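Local coordinates for quinone oxidoreductase (Coxiella burnetii, PDB 3TQH), which probably reduces quinones with NADPH as a medium-chain, two-domain oxidoreductase, and is found here with NADPH bound, at residues A[138-143]-A[163-168]. Sequence-based numbering, arbitrary orientation.
Sequences GLTALQ and GGVGHL. With NDP (NADPH dihydro-nicotinamide-adenine-dinucleotide phosphate), chain B.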
loop_
_atom_site.group_PDB
_atom_site.type_symbol
_atom_site.label_atom_id
_atom_site.label_comp_id
_atom_site.label_asym_id
_atom_site.label_seq_id
_atom_site.Cartn_x
_atom_site.Cartn_y
_atom_site.Cartn_z
ATOM N N GLY A 138 0.738 2.885 4.253
ATOM C CA GLY A 138 0.965 3.186 5.662
ATOM C C GLY A 138 0.358 2.178 6.614
ATOM O O GLY A 138 1.006 1.758 7.576
ATOM N N LEU A 139 -0.894 1.804 6.369
ATOM C CA LEU A 139 -1.569 0.843 7.235
ATOM C C LEU A 139 -0.893 -0.516 7.140
ATOM O O LEU A 139 -0.815 -1.238 8.132
ATOM C CB LEU A 139 -3.058 0.717 6.901
ATOM C CG LEU A 139 -3.960 1.890 7.300
ATOM C CD1 LEU A 139 -5.339 1.767 6.636
ATOM C CD2 LEU A 139 -4.092 2.002 8.824
ATOM N N THR A 140 -0.396 -0.865 5.955
ATOM C CA THR A 140 0.301 -2.132 5.782
ATOM C C THR A 140 1.634 -2.126 6.533
ATOM O O THR A 140 1.932 -3.047 7.296
ATOM C CB THR A 140 0.539 -2.459 4.305
ATOM O OG1 THR A 140 -0.699 -2.376 3.591
ATOM C CG2 THR A 140 1.102 -3.859 4.163
ATOM N N ALA A 141 2.428 -1.082 6.329
ATOM C CA ALA A 141 3.697 -0.943 7.034
ATOM C C ALA A 141 3.493 -1.115 8.537
ATOM O O ALA A 141 4.168 -1.920 9.167
ATOM C CB ALA A 141 4.320 0.409 6.730
ATOM N N LEU A 142 2.534 -0.385 9.101
ATOM C CA LEU A 142 2.310 -0.386 10.548
ATOM C C LEU A 142 1.848 -1.747 11.063
ATOM O O LEU A 142 2.380 -2.271 12.043
ATOM C CB LEU A 142 1.279 0.682 10.919
ATOM C CG LEU A 142 1.083 1.010 12.400
ATOM C CD1 LEU A 142 2.418 1.359 13.085
ATOM C CD2 LEU A 142 0.076 2.149 12.550
ATOM N N GLN A 143 0.856 -2.319 10.393
ATOM C CA GLN A 143 0.280 -3.590 10.816
ATOM C C GLN A 143 1.247 -4.762 10.646
ATOM O O GLN A 143 1.174 -5.734 11.392
ATOM C CB GLN A 143 -1.034 -3.840 10.086
ATOM C CG GLN A 143 -2.131 -2.865 10.514
ATOM C CD GLN A 143 -3.350 -2.895 9.613
ATOM O OE1 GLN A 143 -3.493 -3.772 8.763
ATOM N NE2 GLN A 143 -4.240 -1.936 9.802
ATOM N N GLY A 163 10.311 1.049 -1.696
ATOM C CA GLY A 163 8.989 1.093 -2.326
ATOM C C GLY A 163 7.890 1.703 -1.479
ATOM O O GLY A 163 8.147 2.325 -0.447
ATOM N N GLY A 164 6.655 1.496 -1.924
ATOM C CA GLY A 164 5.482 2.072 -1.285
ATOM C C GLY A 164 5.408 1.773 0.192
ATOM O O GLY A 164 5.488 2.685 1.019
ATOM N N VAL A 165 5.273 0.491 0.527
ATOM C CA VAL A 165 5.163 0.076 1.926
ATOM C C VAL A 165 6.496 0.228 2.639
ATOM O O VAL A 165 6.548 0.733 3.753
ATOM C CB VAL A 165 4.699 -1.394 2.049
ATOM C CG1 VAL A 165 4.740 -1.858 3.514
ATOM C CG2 VAL A 165 3.305 -1.560 1.475
ATOM N N GLY A 166 7.571 -0.207 1.977
ATOM C CA GLY A 166 8.903 -0.279 2.577
ATOM C C GLY A 166 9.407 1.014 3.193
ATOM O O GLY A 166 9.818 1.030 4.357
ATOM N N HIS A 167 9.371 2.101 2.423
ATOM C CA HIS A 167 9.957 3.368 2.870
ATOM C C HIS A 167 9.260 3.917 4.110
ATOM O O HIS A 167 9.887 4.615 4.918
ATOM C CB HIS A 167 10.015 4.409 1.736
ATOM C CG HIS A 167 8.756 5.199 1.535
ATOM N ND1 HIS A 167 7.626 4.672 0.945
ATOM C CD2 HIS A 167 8.474 6.500 1.783
ATOM C CE1 HIS A 167 6.695 5.606 0.867
ATOM N NE2 HIS A 167 7.184 6.725 1.368
ATOM N N LEU A 168 7.982 3.579 4.265
ATOM C CA LEU A 168 7.228 3.938 5.463
ATOM C C LEU A 168 7.605 3.021 6.627
ATOM O O LEU A 168 7.830 3.496 7.747
ATOM C CB LEU A 168 5.721 3.882 5.194
ATOM C CG LEU A 168 5.191 4.968 4.246
ATOM C CD1 LEU A 168 3.696 4.807 3.973
ATOM C CD2 LEU A 168 5.474 6.360 4.800
HETATM P PA NDP B . 6.274 -1.392 -4.632
HETATM O O1A NDP B . 6.012 -1.587 -6.071
HETATM O O2A NDP B . 6.052 0.010 -4.227
HETATM O O5B NDP B . 7.788 -1.800 -4.284
HETATM C C5B NDP B . 8.819 -1.448 -5.186
HETATM C C4B NDP B . 10.175 -1.660 -4.530
HETATM O O4B NDP B . 10.489 -3.037 -4.541
HETATM C C3B NDP B . 11.327 -0.957 -5.236
HETATM O O3B NDP B . 11.762 0.139 -4.459
HETATM C C2B NDP B . 12.414 -2.017 -5.386
HETATM O O2B NDP B . 13.670 -1.590 -4.907
HETATM C C1B NDP B . 11.891 -3.168 -4.543
HETATM N N9A NDP B . 12.245 -4.506 -5.040
HETATM C C8A NDP B . 11.858 -5.077 -6.227
HETATM N N7A NDP B . 12.371 -6.323 -6.292
HETATM C C5A NDP B . 13.077 -6.555 -5.167
HETATM C C6A NDP B . 13.800 -7.661 -4.741
HETATM N N6A NDP B . 13.869 -8.735 -5.510
HETATM N N1A NDP B . 14.443 -7.627 -3.525
HETATM C C2A NDP B . 14.358 -6.489 -2.735
HETATM N N3A NDP B . 13.632 -5.388 -3.156
HETATM C C4A NDP B . 13.004 -5.424 -4.363
HETATM O O3 NDP B . 5.384 -2.406 -3.752
HETATM P PN NDP B . 4.651 -2.087 -2.349
HETATM O O1N NDP B . 3.476 -1.229 -2.604
HETATM O O2N NDP B . 5.608 -1.690 -1.305
HETATM O O5D NDP B . 4.111 -3.560 -2.000
HETATM C C5D NDP B . 4.979 -4.675 -1.930
HETATM C C4D NDP B . 4.167 -5.964 -1.998
HETATM O O4D NDP B . 3.274 -6.038 -0.903
HETATM C C3D NDP B . 3.335 -6.034 -3.270
HETATM O O3D NDP B . 3.452 -7.318 -3.838
HETATM C C2D NDP B . 1.922 -5.745 -2.808
HETATM O O2D NDP B . 0.944 -6.364 -3.622
HETATM C C1D NDP B . 1.952 -6.267 -1.367
HETATM N N1N NDP B . 0.974 -5.641 -0.448
HETATM C C2N NDP B . 0.184 -6.474 0.305
HETATM C C3N NDP B . -0.806 -5.988 1.156
HETATM C C7N NDP B . -1.661 -6.912 1.973
HETATM O O7N NDP B . -2.655 -6.354 2.805
HETATM N N7N NDP B . -1.476 -8.228 1.892
HETATM C C4N NDP B . -1.002 -4.500 1.238
HETATM C C5N NDP B . -0.102 -3.647 0.402
HETATM C C6N NDP B . 0.850 -4.270 -0.400
HETATM P P2B NDP B . 14.886 -1.278 -5.917
HETATM O O1X NDP B . 15.971 -0.572 -5.143
HETATM O O2X NDP B . 14.416 -0.377 -7.033
HETATM O O3X NDP B . 15.455 -2.540 -6.506
#
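L168 CG sits over one face of the H167 ring, off toward its rim and 3.7 Å above the plane, while the tip of the same leucine crosses to G138. The other flat group is the dihydronicotinamide of NADPH. T140 CG2 lies over the C4N side of this ring, and T140 OG1 is on the same side of the plane, lower and farther out, 3.2 Å from C4N. This is the cofactor end of a Rossmann-type domain. Helix 164-175 starts after strand 155-158, and a glycine pattern (G161, G163, G166) fits the turn between them. Helix 135-147 packs against it with segment axes at 56°. The contact is buried and has no hydrogen bond across it.

A141 is the small residue at the crossing. Its CB meets L168 CB and V165 CG1. V165 CG1 lies anti to the backbone N (chi1 174°), which carries it to the backbone of helix 135-147, 3.7 Å from A141 N. The other branch, CG2, faces T140 CB and also lies near NADPH O2N. L168 CD1 ends 3.5 Å from G138 N. T140 OG1 is hydrogen-bonded to T136 O one turn back, which fixes the rotation of this side chain beside the nicotinamide.

The start of helix 164-175 holds the pyrophosphate. G164 N donates to O2A at 2.8 Å, nearly straight at 171°. V165 N donates to O2N at 2.9 Å. The helix end would probably add a favourable field for these charges. Behind it, G163 O takes two bonds from opposite faces of its carbonyl plane: one from H167 N, the other from H167 ND1 at 2.8 Å.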